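Long-range contacts in predicted DNA-binding transcriptional regulator (Aliivibrio fischeri ES114, PDB 7DWN), which probably binds promoter DNA as a tetrameric LysR-type transcriptional regulator, joining an N-terminal helix-turn-helix to a LysR substrate-binding domain: residues A[200-205]-A[264-269]; A[95-100]-A[145-150]; A[191-196]-A[215-220]. One frame throughout, in Å; residues are numbered along the deposited sequence.

Contact 1: residues A[200-205]-A[264-269]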
ATOM      1  N   SER A 200      -3.893  13.637 -23.326  1.00 46.52           N
ATOM      2  CA  SER A 200      -2.716  12.928 -23.797  1.00 39.71           C
ATOM      3  C   SER A 200      -1.767  13.894 -24.504  1.00 43.70           C
ATOM      4  O   SER A 200      -2.103  15.046 -24.791  1.00 41.57           O
ATOM      5  CB  SER A 200      -3.112  11.786 -24.732  1.00 33.20           C
ATOM      6  OG  SER A 200      -3.620  12.285 -25.956  1.00 34.49           O
ATOM      7  N   TYR A 201      -0.562  13.402 -24.793  1.00 41.80           N
ATOM      8  CA  TYR A 201       0.473  14.243 -25.385  1.00 39.67           C
ATOM      9  C   TYR A 201       0.049  14.762 -26.759  1.00 35.33           C
ATOM     10  O   TYR A 201       0.024  15.977 -27.001  1.00 38.13           O
ATOM     11  CB  TYR A 201       1.780  13.452 -25.461  1.00 41.30           C
ATOM     12  CG  TYR A 201       2.861  14.092 -26.295  1.00 43.47           C
ATOM     13  CD1 TYR A 201       3.560  15.198 -25.833  1.00 36.79           C
ATOM     14  CD2 TYR A 201       3.197  13.577 -27.540  1.00 42.74           C
ATOM     15  CE1 TYR A 201       4.552  15.778 -26.592  1.00 34.45           C
ATOM     16  CE2 TYR A 201       4.188  14.150 -28.305  1.00 31.09           C
ATOM     17  CZ  TYR A 201       4.861  15.250 -27.827  1.00 28.86           C
ATOM     18  OH  TYR A 201       5.850  15.824 -28.583  1.00 36.22           O
ATOM     19  N   MET A 202      -0.313  13.850 -27.667  1.00 27.86           N
ATOM     20  CA  MET A 202      -0.729  14.260 -29.008  1.00 42.17           C
ATOM     21  C   MET A 202      -2.014  15.085 -28.967  1.00 34.96           C
ATOM     22  O   MET A 202      -2.175  16.042 -29.740  1.00 41.22           O
ATOM     23  CB  MET A 202      -0.896  13.028 -29.901  1.00 41.96           C
ATOM     24  CG  MET A 202       0.396  12.249 -30.116  1.00 41.99           C
ATOM     25  SD  MET A 202       0.210  10.874 -31.267  1.00 43.55           S
ATOM     26  CE  MET A 202       1.924  10.481 -31.611  1.00 33.50           C
ATOM     27  N   GLY A 203      -2.938  14.734 -28.069  1.00 28.01           N
ATOM     28  CA  GLY A 203      -4.130  15.549 -27.896  1.00 31.83           C
ATOM     29  C   GLY A 203      -3.810  16.947 -27.401  1.00 41.85           C
ATOM     30  O   GLY A 203      -4.397  17.931 -27.867  1.00 45.68           O
ATOM     31  N   ARG A 204      -2.871  17.056 -26.456  1.00 50.61           N
ATOM     32  CA  ARG A 204      -2.435  18.373 -26.002  1.00 47.02           C
ATOM     33  C   ARG A 204      -1.780  19.161 -27.128  1.00 48.49           C
ATOM     34  O   ARG A 204      -1.850  20.395 -27.139  1.00 56.06           O
ATOM     35  CB  ARG A 204      -1.477  18.236 -24.814  1.00 49.59           C
ATOM     36  CG  ARG A 204      -2.172  17.902 -23.501  1.00 58.64           C
ATOM     37  CD  ARG A 204      -1.212  17.896 -22.313  1.00 69.57           C
ATOM     38  NE  ARG A 204      -0.448  16.655 -22.203  1.00 72.13           N
ATOM     39  CZ  ARG A 204       0.861  16.559 -22.418  1.00 71.00           C
ATOM     40  NH1 ARG A 204       1.561  17.635 -22.751  1.00 71.37           N
ATOM     41  NH2 ARG A 204       1.473  15.388 -22.292  1.00 66.52           N
ATOM     42  N   GLN A 205      -1.151  18.475 -28.086  1.00 44.75           N
ATOM     43  CA  GLN A 205      -0.598  19.196 -29.229  1.00 45.80           C
ATOM     44  C   GLN A 205      -1.701  19.695 -30.160  1.00 45.57           C
ATOM     45  O   GLN A 205      -1.632  20.826 -30.659  1.00 53.80           O
ATOM     46  CB  GLN A 205       0.392  18.312 -29.989  1.00 38.85           C
ATOM     47  CG  GLN A 205       1.517  17.746 -29.130  1.00 44.68           C
ATOM     48  CD  GLN A 205       2.129  18.776 -28.200  1.00 47.56           C
ATOM     49  OE1 GLN A 205       2.568  19.843 -28.632  1.00 48.22           O
ATOM     50  NE2 GLN A 205       2.162  18.459 -26.910  1.00 45.22           N
ATOM     51  N   LEU A 264       1.911  19.763 -36.646  1.00 50.41           N
ATOM     52  CA  LEU A 264       2.382  20.090 -35.304  1.00 39.47           C
ATOM     53  C   LEU A 264       3.633  19.301 -34.958  1.00 40.25           C
ATOM     54  O   LEU A 264       3.645  18.079 -35.131  1.00 37.74           O
ATOM     55  CB  LEU A 264       1.287  19.798 -34.277  1.00 47.02           C
ATOM     56  CG  LEU A 264      -0.042  20.508 -34.529  1.00 48.50           C
ATOM     57  CD1 LEU A 264      -1.158  19.820 -33.765  1.00 52.01           C
ATOM     58  CD2 LEU A 264       0.056  21.973 -34.137  1.00 46.26           C
ATOM     59  N   PRO A 265       4.692  19.931 -34.455  1.00 46.55           N
ATOM     60  CA  PRO A 265       5.894  19.163 -34.107  1.00 37.55           C
ATOM     61  C   PRO A 265       5.680  18.307 -32.867  1.00 35.13           C
ATOM     62  O   PRO A 265       5.007  18.711 -31.917  1.00 35.43           O
ATOM     63  CB  PRO A 265       6.948  20.249 -33.864  1.00 35.56           C
ATOM     64  CG  PRO A 265       6.162  21.438 -33.445  1.00 40.30           C
ATOM     65  CD  PRO A 265       4.874  21.375 -34.226  1.00 48.36           C
ATOM     66  N   ILE A 266       6.253  17.102 -32.897  1.00 39.07           N
ATOM     67  CA  ILE A 266       6.332  16.217 -31.741  1.00 40.32           C
ATOM     68  C   ILE A 266       7.731  15.616 -31.712  1.00 45.43           C
ATOM     69  O   ILE A 266       8.430  15.568 -32.724  1.00 48.96           O
ATOM     70  CB  ILE A 266       5.266  15.093 -31.763  1.00 36.28           C
ATOM     71  CG1 ILE A 266       5.328  14.306 -33.076  1.00 42.53           C
ATOM     72  CG2 ILE A 266       3.872  15.660 -31.531  1.00 39.23           C
ATOM     73  CD1 ILE A 266       4.374  13.122 -33.119  1.00 51.52           C
ATOM     74  N   GLU A 267       8.146  15.166 -30.532  1.00 40.58           N
ATOM     75  CA  GLU A 267       9.458  14.560 -30.346  1.00 38.68           C
ATOM     76  C   GLU A 267       9.295  13.278 -29.548  1.00 34.45           C
ATOM     77  O   GLU A 267       8.443  13.208 -28.658  1.00 33.72           O
ATOM     78  CB  GLU A 267      10.414  15.505 -29.607  1.00 38.28           C
ATOM     79  CG  GLU A 267      10.584  16.865 -30.256  1.00 45.63           C
ATOM     80  CD  GLU A 267      11.113  17.900 -29.286  1.00 46.11           C
ATOM     81  OE1 GLU A 267      11.352  17.545 -28.112  1.00 48.52           O
ATOM     82  OE2 GLU A 267      11.284  19.069 -29.695  1.00 50.01           O
ATOM     83  N   TYR A 268      10.100  12.260 -29.852  1.00 36.46           N
ATOM     84  CA  TYR A 268      10.082  11.083 -28.993  1.00 32.71           C
ATOM     85  C   TYR A 268      11.488  10.724 -28.530  1.00 36.07           C
ATOM     86  O   TYR A 268      12.481  10.973 -29.221  1.00 32.90           O
ATOM     87  CB  TYR A 268       9.389   9.870 -29.650  1.00 38.12           C
ATOM     88  CG  TYR A 268       9.793   9.535 -31.062  1.00 35.86           C
ATOM     89  CD1 TYR A 268       9.151  10.124 -32.142  1.00 36.13           C
ATOM     90  CD2 TYR A 268      10.778   8.593 -31.316  1.00 35.99           C
ATOM     91  CE1 TYR A 268       9.501   9.807 -33.436  1.00 38.48           C
ATOM     92  CE2 TYR A 268      11.135   8.267 -32.608  1.00 38.68           C
ATOM     93  CZ  TYR A 268      10.493   8.878 -33.665  1.00 41.92           C
ATOM     94  OH  TYR A 268      10.843   8.561 -34.958  1.00 43.86           O
ATOM     95  N   TYR A 269      11.545  10.141 -27.332  1.00 30.33           N
ATOM     96  CA  TYR A 269      12.760   9.983 -26.553  1.00 18.93           C
ATOM     97  C   TYR A 269      12.922   8.555 -26.054  1.00 25.41           C
ATOM     98  O   TYR A 269      11.949   7.805 -25.884  1.00 29.76           O
ATOM     99  CB  TYR A 269      12.758  10.891 -25.322  1.00 24.19           C
ATOM    100  CG  TYR A 269      12.916  12.368 -25.582  1.00 33.14           C
ATOM    101  CD1 TYR A 269      11.846  13.139 -26.020  1.00 28.76           C
ATOM    102  CD2 TYR A 269      14.133  13.000 -25.357  1.00 32.69           C
ATOM    103  CE1 TYR A 269      11.991  14.495 -26.244  1.00 30.91           C
ATOM    104  CE2 TYR A 269      14.288  14.354 -25.579  1.00 34.65           C
ATOM    105  CZ  TYR A 269      13.216  15.096 -26.021  1.00 37.12           C
ATOM    106  OH  TYR A 269      13.372  16.443 -26.240  1.00 48.36           O
TER
HETATM  107  O   HOH W   1       3.276  20.426 -31.085  1.00 25.76           O
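Tyr201 and Ile266 form the centre of this helix-on-strand contact, with the phenol reaching across to the strand backbone. Its ring stands oblique to the isoleucine, CE2 of Tyr201 lying 3.6 Å from CG2 of Ile266. The ring gets there because CG is anti to the backbone N of Tyr201 (chi1 168°), which directs the side chain from the first turn of the helix to the strand. There Tyr201 OH accepts from Glu267 N at 3.1 Å, a fairly straight bond with 159° at the hydrogen. The hydroxyl bond and the Ile266 contact probably limit how the ring can turn.

Ile266 meets the helix with two branches. CG1 sits between the backbone N and the carbonyl carbon and carries CD1 to within 3.9 Å of Met202 CE, the end of a chain extended beyond CG. The CG2 branch turns to Tyr201 and also touches Gln205 CG at 4.0 Å.

Gln205 is bent at chi2, which folds its amide back on its own helix: NE2 donates to Tyr201 O at 3.3 Å, from above the carbonyl plane, and the same oxygen also accepts from Gln205 N. The other end of the amide faces the strand through one water, which donates to Gln205 OE1 and to Pro265 O, each 2.6 Å from it. Leu264 closes this end, CD1 resting 3.3 Å from Gln205 O.

The short axes run nearly antiparallel, at 155°. Met202 N hydrogen-bonds a bound MES, probably from the crystallisation liquor, which may mark a pocket here. The contact docks the helix of the 191-221 beta-alpha-beta unit on strand 264-272, whose other partners are strands 160-174 and 145-149, and so links that unit to the mixed sheet.

Contact 2: residues A[95-100]-A[145-150]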
ATOM      1  N   VAL A  95      16.762  -7.302 -22.178  1.00 33.27           N
ATOM      2  CA  VAL A  95      16.615  -5.868 -21.967  1.00 34.51           C
ATOM      3  C   VAL A  95      15.126  -5.567 -21.910  1.00 30.55           C
ATOM      4  O   VAL A  95      14.400  -5.808 -22.885  1.00 23.95           O
ATOM      5  CB  VAL A  95      17.308  -5.050 -23.070  1.00 34.80           C
ATOM      6  CG1 VAL A  95      17.242  -3.564 -22.756  1.00 22.97           C
ATOM      7  CG2 VAL A  95      18.753  -5.498 -23.224  1.00 31.27           C
ATOM      8  N   GLN A  96      14.670  -5.066 -20.764  1.00 34.75           N
ATOM      9  CA  GLN A  96      13.262  -4.746 -20.547  1.00 38.72           C
ATOM     10  C   GLN A  96      13.002  -3.341 -21.069  1.00 36.44           C
ATOM     11  O   GLN A  96      13.534  -2.363 -20.531  1.00 36.98           O
ATOM     12  CB  GLN A  96      12.906  -4.856 -19.068  1.00 43.38           C
ATOM     13  CG  GLN A  96      13.168  -6.224 -18.474  1.00 61.99           C
ATOM     14  CD  GLN A  96      12.892  -6.279 -16.985  1.00 73.37           C
ATOM     15  OE1 GLN A  96      11.740  -6.249 -16.553  1.00 76.39           O
ATOM     16  NE2 GLN A  96      13.954  -6.360 -16.189  1.00 77.78           N
ATOM     17  N   VAL A  97      12.187  -3.237 -22.113  1.00 38.97           N
ATOM     18  CA  VAL A  97      11.882  -1.964 -22.750  1.00 34.72           C
ATOM     19  C   VAL A  97      10.385  -1.725 -22.649  1.00 31.77           C
ATOM     20  O   VAL A  97       9.589  -2.480 -23.220  1.00 40.80           O
ATOM     21  CB  VAL A  97      12.337  -1.934 -24.217  1.00 32.57           C
ATOM     22  CG1 VAL A  97      11.858  -0.657 -24.886  1.00 24.57           C
ATOM     23  CG2 VAL A  97      13.849  -2.055 -24.303  1.00 32.17           C
ATOM     24  N   ALA A  98      10.003  -0.686 -21.919  1.00 28.04           N
ATOM     25  CA  ALA A  98       8.645  -0.174 -21.981  1.00 29.58           C
ATOM     26  C   ALA A  98       8.565   0.840 -23.111  1.00 42.72           C
ATOM     27  O   ALA A  98       9.458   1.676 -23.273  1.00 45.44           O
ATOM     28  CB  ALA A  98       8.238   0.464 -20.653  1.00 23.39           C
ATOM     29  N   ALA A  99       7.506   0.752 -23.910  1.00 34.23           N
ATOM     30  CA  ALA A  99       7.433   1.577 -25.104  1.00 34.56           C
ATOM     31  C   ALA A  99       5.986   1.899 -25.436  1.00 37.75           C
ATOM     32  O   ALA A  99       5.077   1.112 -25.159  1.00 40.53           O
ATOM     33  CB  ALA A  99       8.101   0.890 -26.302  1.00 28.73           C
ATOM     34  N   ALA A 100       5.786   3.073 -26.027  1.00 33.85           N
ATOM     35  CA  ALA A 100       4.509   3.377 -26.650  1.00 33.65           C
ATOM     36  C   ALA A 100       4.309   2.469 -27.855  1.00 41.02           C
ATOM     37  O   ALA A 100       5.260   2.157 -28.579  1.00 43.91           O
ATOM     38  CB  ALA A 100       4.454   4.846 -27.068  1.00 31.64           C
ATOM     39  N   ILE A 145      14.805   0.524 -20.150  1.00 37.83           N
ATOM     40  CA  ILE A 145      14.742   1.646 -21.077  1.00 28.55           C
ATOM     41  C   ILE A 145      13.286   1.891 -21.447  1.00 42.59           C
ATOM     42  O   ILE A 145      12.535   0.945 -21.711  1.00 40.69           O
ATOM     43  CB  ILE A 145      15.594   1.385 -22.338  1.00 27.69           C
ATOM     44  CG1 ILE A 145      17.066   1.207 -21.959  1.00 24.67           C
ATOM     45  CG2 ILE A 145      15.431   2.518 -23.344  1.00 22.87           C
ATOM     46  CD1 ILE A 145      17.911   0.614 -23.061  1.00 31.90           C
ATOM     47  N   LEU A 146      12.889   3.158 -21.460  1.00 45.73           N
ATOM     48  CA  LEU A 146      11.530   3.564 -21.785  1.00 33.40           C
ATOM     49  C   LEU A 146      11.535   4.309 -23.113  1.00 33.00           C
ATOM     50  O   LEU A 146      12.293   5.263 -23.287  1.00 28.38           O
ATOM     51  CB  LEU A 146      10.955   4.453 -20.680  1.00 31.26           C
ATOM     52  CG  LEU A 146       9.599   5.108 -20.926  1.00 37.41           C
ATOM     53  CD1 LEU A 146       8.564   4.049 -21.239  1.00 35.42           C
ATOM     54  CD2 LEU A 146       9.182   5.922 -19.713  1.00 36.10           C
ATOM     55  N   LEU A 147      10.702   3.873 -24.050  1.00 32.11           N
ATOM     56  CA  LEU A 147      10.551   4.562 -25.329  1.00 24.40           C
ATOM     57  C   LEU A 147       9.229   5.315 -25.273  1.00 30.50           C
ATOM     58  O   LEU A 147       8.159   4.712 -25.380  1.00 42.01           O
ATOM     59  CB  LEU A 147      10.596   3.580 -26.495  1.00 23.90           C
ATOM     60  CG  LEU A 147      11.954   3.215 -27.101  1.00 40.41           C
ATOM     61  CD1 LEU A 147      12.912   2.653 -26.062  1.00 56.23           C
ATOM     62  CD2 LEU A 147      11.762   2.224 -28.235  1.00 26.28           C
ATOM     63  N   ALA A 148       9.291   6.632 -25.089  1.00 33.43           N
ATOM     64  CA  ALA A 148       8.063   7.392 -24.887  1.00 23.95           C
ATOM     65  C   ALA A 148       8.183   8.732 -25.594  1.00 32.05           C
ATOM     66  O   ALA A 148       9.193   9.029 -26.232  1.00 30.59           O
ATOM     67  CB  ALA A 148       7.756   7.564 -23.396  1.00 16.58           C
ATOM     68  N   PHE A 149       7.131   9.536 -25.508  1.00 32.09           N
ATOM     69  CA  PHE A 149       7.140  10.844 -26.137  1.00 30.32           C
ATOM     70  C   PHE A 149       7.626  11.906 -25.154  1.00 34.81           C
ATOM     71  O   PHE A 149       7.890  11.631 -23.981  1.00 37.88           O
ATOM     72  CB  PHE A 149       5.752  11.190 -26.677  1.00 32.24           C
ATOM     73  CG  PHE A 149       5.315  10.319 -27.822  1.00 28.68           C
ATOM     74  CD1 PHE A 149       5.743  10.582 -29.115  1.00 24.23           C
ATOM     75  CD2 PHE A 149       4.484   9.234 -27.604  1.00 18.07           C
ATOM     76  CE1 PHE A 149       5.347   9.780 -30.169  1.00 29.57           C
ATOM     77  CE2 PHE A 149       4.084   8.430 -28.652  1.00 24.57           C
ATOM     78  CZ  PHE A 149       4.515   8.703 -29.937  1.00 27.46           C
ATOM     79  N   ASP A 150       7.755  13.133 -25.659  1.00 34.91           N
ATOM     80  CA  ASP A 150       8.305  14.244 -24.892  1.00 39.20           C
ATOM     81  C   ASP A 150       7.568  14.419 -23.573  1.00 30.96           C
ATOM     82  O   ASP A 150       6.350  14.613 -23.550  1.00 37.34           O
ATOM     83  CB  ASP A 150       8.223  15.529 -25.724  1.00 45.48           C
ATOM     84  CG  ASP A 150       8.957  16.697 -25.084  1.00 39.75           C
ATOM     85  OD1 ASP A 150       9.809  16.464 -24.200  1.00 41.95           O
ATOM     86  OD2 ASP A 150       8.677  17.854 -25.461  1.00 45.43           O
TER
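Two neighbouring parallel strands of the alpha/beta sheet in the LysR substrate-binding domain meet here, their short axes only 12° apart. The backbone ladder sets the register, Val97 facing Ile145, Ala98 facing Leu146 and Ala99 facing Leu147. Ile145 N donates to Gln96 O at 3.2 Å, and Leu147 N to Ala98 O at 2.6 Å, with 167° at the hydrogen. In the other direction Ala100 N donates to Leu147 O at 3.0 Å, whereas the bond from Ala98 N to Ile145 O, also 3.0 Å, is weak because it bends to 132°. Ala98, Ile145 and Leu147 thus each use both N and O towards the opposite strand, the alternation expected of a parallel pair.

Side chains divide between two faces. Val97, Ala99, Ile145 and Leu147 share one. Here Val97 CG1, set anti to its own N, reaches diagonally to Leu147 CD1 at 3.7 Å, and the CB atoms of Ala99 and Leu147 sit 3.7 Å apart. On the other face Leu146 CD1 leans back over the neighbouring strand to touch Ala98 CB at 3.6 Å. Beyond the ladder, Ala100 CB approaches Phe149 CE2 obliquely, 3.9 Å away.

Helices 101-114 and 279-290 cover the Val97 face, Leu147 touching both through Leu107 and Leu288, while Leu146 packs on Ile129 and Leu154. Phe149 lies near a bound MES, probably from the crystallisation liquor. A buried parallel strand pair with Ala100, at the end of one strand, as N-cap of helix 101-114 fits the periplasmic-binding-protein-like fold of LysR regulators.

Contact 3: residues A[191-196]-A[215-220]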
ATOM      1  N   VAL A 191     -16.019  19.222 -39.713  1.00 66.74           N
ATOM      2  CA  VAL A 191     -15.469  17.964 -40.209  1.00 64.87           C
ATOM      3  C   VAL A 191     -15.598  16.905 -39.118  1.00 54.11           C
ATOM      4  O   VAL A 191     -15.333  17.197 -37.938  1.00 51.53           O
ATOM      5  CB  VAL A 191     -14.000  18.145 -40.644  1.00 68.48           C
ATOM      6  CG1 VAL A 191     -13.436  16.868 -41.195  1.00 67.46           C
ATOM      7  CG2 VAL A 191     -13.897  19.255 -41.672  1.00 72.76           C
ATOM      8  N   PRO A 192     -16.019  15.684 -39.455  1.00 49.90           N
ATOM      9  CA  PRO A 192     -15.948  14.583 -38.486  1.00 50.21           C
ATOM     10  C   PRO A 192     -14.513  14.392 -38.030  1.00 52.27           C
ATOM     11  O   PRO A 192     -13.610  14.165 -38.838  1.00 41.58           O
ATOM     12  CB  PRO A 192     -16.464  13.378 -39.274  1.00 52.64           C
ATOM     13  CG  PRO A 192     -16.299  13.754 -40.703  1.00 56.09           C
ATOM     14  CD  PRO A 192     -16.534  15.232 -40.754  1.00 49.96           C
ATOM     15  N   TRP A 193     -14.304  14.486 -36.720  1.00 54.05           N
ATOM     16  CA  TRP A 193     -12.973  14.557 -36.141  1.00 55.02           C
ATOM     17  C   TRP A 193     -12.750  13.326 -35.275  1.00 47.68           C
ATOM     18  O   TRP A 193     -13.537  13.052 -34.359  1.00 43.74           O
ATOM     19  CB  TRP A 193     -12.825  15.846 -35.331  1.00 46.78           C
ATOM     20  CG  TRP A 193     -11.518  16.018 -34.644  1.00 42.04           C
ATOM     21  CD1 TRP A 193     -10.306  15.531 -35.034  1.00 41.48           C
ATOM     22  CD2 TRP A 193     -11.293  16.732 -33.425  1.00 43.86           C
ATOM     23  NE1 TRP A 193      -9.337  15.902 -34.132  1.00 43.56           N
ATOM     24  CE2 TRP A 193      -9.919  16.639 -33.133  1.00 40.08           C
ATOM     25  CE3 TRP A 193     -12.121  17.442 -32.552  1.00 43.78           C
ATOM     26  CZ2 TRP A 193      -9.357  17.229 -32.006  1.00 44.85           C
ATOM     27  CZ3 TRP A 193     -11.563  18.026 -31.435  1.00 42.60           C
ATOM     28  CH2 TRP A 193     -10.193  17.916 -31.170  1.00 44.28           C
ATOM     29  N   LEU A 194     -11.696  12.577 -35.594  1.00 41.82           N
ATOM     30  CA  LEU A 194     -11.251  11.429 -34.816  1.00 41.73           C
ATOM     31  C   LEU A 194     -10.088  11.896 -33.952  1.00 38.48           C
ATOM     32  O   LEU A 194      -8.990  12.149 -34.460  1.00 40.18           O
ATOM     33  CB  LEU A 194     -10.832  10.285 -35.737  1.00 51.08           C
ATOM     34  CG  LEU A 194     -11.792   9.966 -36.885  1.00 45.78           C
ATOM     35  CD1 LEU A 194     -11.116   9.096 -37.932  1.00 49.64           C
ATOM     36  CD2 LEU A 194     -13.043   9.291 -36.361  1.00 36.81           C
ATOM     37  N   THR A 195     -10.322  12.008 -32.651  1.00 40.08           N
ATOM     38  CA  THR A 195      -9.412  12.711 -31.763  1.00 40.46           C
ATOM     39  C   THR A 195      -8.743  11.759 -30.780  1.00 36.65           C
ATOM     40  O   THR A 195      -9.231  10.661 -30.502  1.00 35.84           O
ATOM     41  CB  THR A 195     -10.158  13.806 -30.990  1.00 45.57           C
ATOM     42  OG1 THR A 195      -9.220  14.598 -30.253  1.00 62.63           O
ATOM     43  CG2 THR A 195     -11.159  13.191 -30.022  1.00 42.27           C
ATOM     44  N   TYR A 196      -7.599  12.199 -30.266  1.00 43.81           N
ATOM     45  CA  TYR A 196      -7.033  11.601 -29.072  1.00 36.83           C
ATOM     46  C   TYR A 196      -7.766  12.127 -27.843  1.00 40.36           C
ATOM     47  O   TYR A 196      -8.617  13.017 -27.927  1.00 56.47           O
ATOM     48  CB  TYR A 196      -5.542  11.921 -28.955  1.00 35.17           C
ATOM     49  CG  TYR A 196      -4.709  11.507 -30.144  1.00 31.20           C
ATOM     50  CD1 TYR A 196      -4.226  10.211 -30.259  1.00 33.23           C
ATOM     51  CD2 TYR A 196      -4.391  12.417 -31.143  1.00 29.29           C
ATOM     52  CE1 TYR A 196      -3.457   9.830 -31.340  1.00 32.00           C
ATOM     53  CE2 TYR A 196      -3.624  12.044 -32.228  1.00 32.97           C
ATOM     54  CZ  TYR A 196      -3.161  10.749 -32.322  1.00 29.92           C
ATOM     55  OH  TYR A 196      -2.396  10.369 -33.400  1.00 35.03           O
ATOM     56  N   LEU A 215     -14.062  21.574 -36.122  1.00 51.97           N
ATOM     57  CA  LEU A 215     -14.068  20.133 -35.915  1.00 50.18           C
ATOM     58  C   LEU A 215     -15.281  19.737 -35.086  1.00 58.40           C
ATOM     59  O   LEU A 215     -15.680  20.469 -34.174  1.00 56.34           O
ATOM     60  CB  LEU A 215     -12.795  19.675 -35.198  1.00 49.83           C
ATOM     61  CG  LEU A 215     -11.456  20.076 -35.815  1.00 58.18           C
ATOM     62  CD1 LEU A 215     -10.315  19.758 -34.862  1.00 50.58           C
ATOM     63  CD2 LEU A 215     -11.261  19.370 -37.143  1.00 64.42           C
ATOM     64  N   THR A 216     -15.862  18.582 -35.393  1.00 58.65           N
ATOM     65  CA  THR A 216     -16.876  17.991 -34.526  1.00 58.60           C
ATOM     66  C   THR A 216     -16.418  16.596 -34.125  1.00 50.89           C
ATOM     67  O   THR A 216     -16.263  15.719 -34.998  1.00 46.29           O
ATOM     68  CB  THR A 216     -18.253  17.944 -35.203  1.00 55.99           C
ATOM     69  OG1 THR A 216     -19.102  17.036 -34.496  1.00 65.40           O
ATOM     70  CG2 THR A 216     -18.146  17.524 -36.662  1.00 46.77           C
ATOM     71  N   PRO A 217     -16.147  16.350 -32.842  1.00 46.64           N
ATOM     72  CA  PRO A 217     -15.577  15.058 -32.428  1.00 50.11           C
ATOM     73  C   PRO A 217     -16.617  13.953 -32.530  1.00 46.21           C
ATOM     74  O   PRO A 217     -17.691  14.042 -31.933  1.00 42.15           O
ATOM     75  CB  PRO A 217     -15.157  15.304 -30.971  1.00 52.72           C
ATOM     76  CG  PRO A 217     -15.247  16.793 -30.766  1.00 46.68           C
ATOM     77  CD  PRO A 217     -16.300  17.271 -31.706  1.00 42.81           C
ATOM     78  N   ILE A 218     -16.297  12.906 -33.287  1.00 43.37           N
ATOM     79  CA  ILE A 218     -17.195  11.765 -33.419  1.00 45.10           C
ATOM     80  C   ILE A 218     -16.602  10.486 -32.858  1.00 43.61           C
ATOM     81  O   ILE A 218     -17.290   9.459 -32.829  1.00 40.66           O
ATOM     82  CB  ILE A 218     -17.629  11.548 -34.882  1.00 46.92           C
ATOM     83  CG1 ILE A 218     -16.445  11.059 -35.717  1.00 47.08           C
ATOM     84  CG2 ILE A 218     -18.225  12.828 -35.453  1.00 39.52           C
ATOM     85  CD1 ILE A 218     -16.843  10.497 -37.058  1.00 40.64           C
ATOM     86  N   PHE A 219     -15.353  10.515 -32.402  1.00 39.98           N
ATOM     87  CA  PHE A 219     -14.663   9.318 -31.948  1.00 30.91           C
ATOM     88  C   PHE A 219     -13.383   9.741 -31.248  1.00 35.31           C
ATOM     89  O   PHE A 219     -12.676  10.629 -31.730  1.00 40.70           O
ATOM     90  CB  PHE A 219     -14.348   8.387 -33.127  1.00 31.91           C
ATOM     91  CG  PHE A 219     -13.560   7.168 -32.748  1.00 41.99           C
ATOM     92  CD1 PHE A 219     -14.204   6.009 -32.347  1.00 39.60           C
ATOM     93  CD2 PHE A 219     -12.176   7.176 -32.809  1.00 38.53           C
ATOM     94  CE1 PHE A 219     -13.483   4.883 -32.004  1.00 41.91           C
ATOM     95  CE2 PHE A 219     -11.451   6.054 -32.468  1.00 37.81           C
ATOM     96  CZ  PHE A 219     -12.105   4.905 -32.063  1.00 40.14           C
ATOM     97  N   SER A 220     -13.094   9.106 -30.116  1.00 34.00           N
ATOM     98  CA  SER A 220     -11.879   9.374 -29.364  1.00 36.87           C
ATOM     99  C   SER A 220     -11.158   8.065 -29.081  1.00 36.69           C
ATOM    100  O   SER A 220     -11.795   7.032 -28.857  1.00 36.01           O
ATOM    101  CB  SER A 220     -12.176  10.100 -28.047  1.00 39.40           C
ATOM    102  OG  SER A 220     -10.974  10.482 -27.401  1.00 27.41           O
TER
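Phe219 O is approached by two consecutive residues of the opposite strand: Thr195 N donates to it in the carbonyl plane at 2.9 Å, and Leu194 CA adds a CA-H...O contact at 3.5 Å. Three further backbone bonds hold the parallel pair, Thr216 N to Val191 O at 2.9 Å, Trp193 N to Thr216 O at 2.9 Å and Ile218 N to Trp193 O at 3.0 Å. Between the last of these and the Thr195 bond the register slips by one residue. This beta bulge is accompanied by a non-extended psi of -4° at Ile218.

Trp193 buries more area against the other segment than any other residue here. Its CG is anti to the backbone N (chi1 178°), and the indole is sandwiched: Leu215 CD1 makes a CH-pi contact 3.6 Å from the six-ring centroid, 15° off the normal, while Thr195 CB lies over the rim of the opposite face. On the other side of the pair Leu194 CD2 meets Phe219 CB at 3.6 Å and Pro192 CB meets Ile218 CD1 at 3.7 Å.

The strands are joined by helix 201-209 as a beta-alpha-beta crossover, and Trp193 packs on Val206 of that helix. Leu194 and Phe219 both rest on Leu230 of helix 224-232. Phe219 and Ser220 also pair in parallel with a strand of a second subunit, extending the sheet across the interface.

Overall arrangement
Contact 2 is the most buried of the three: six of its ten touching residues are buried and none is exposed, mainly aliphatic side chains on a regular ladder. Contacts 1 and 3 are only partly buried. Contact 1 mixes a phenol, an amide and a water with apolar packing; contact 3 pairs strands with a bulge and adjoins another subunit. Helix 201-209, the crossover between the strands of contact 3, supplies one side of contact 1. Contacts 1 and 2 share a sheet, Tyr269 N lying 2.8 Å from Ala148 O. Contacts 2 and 3 do not touch, their nearest atoms about 8 Å apart, yet contact 1 touches both.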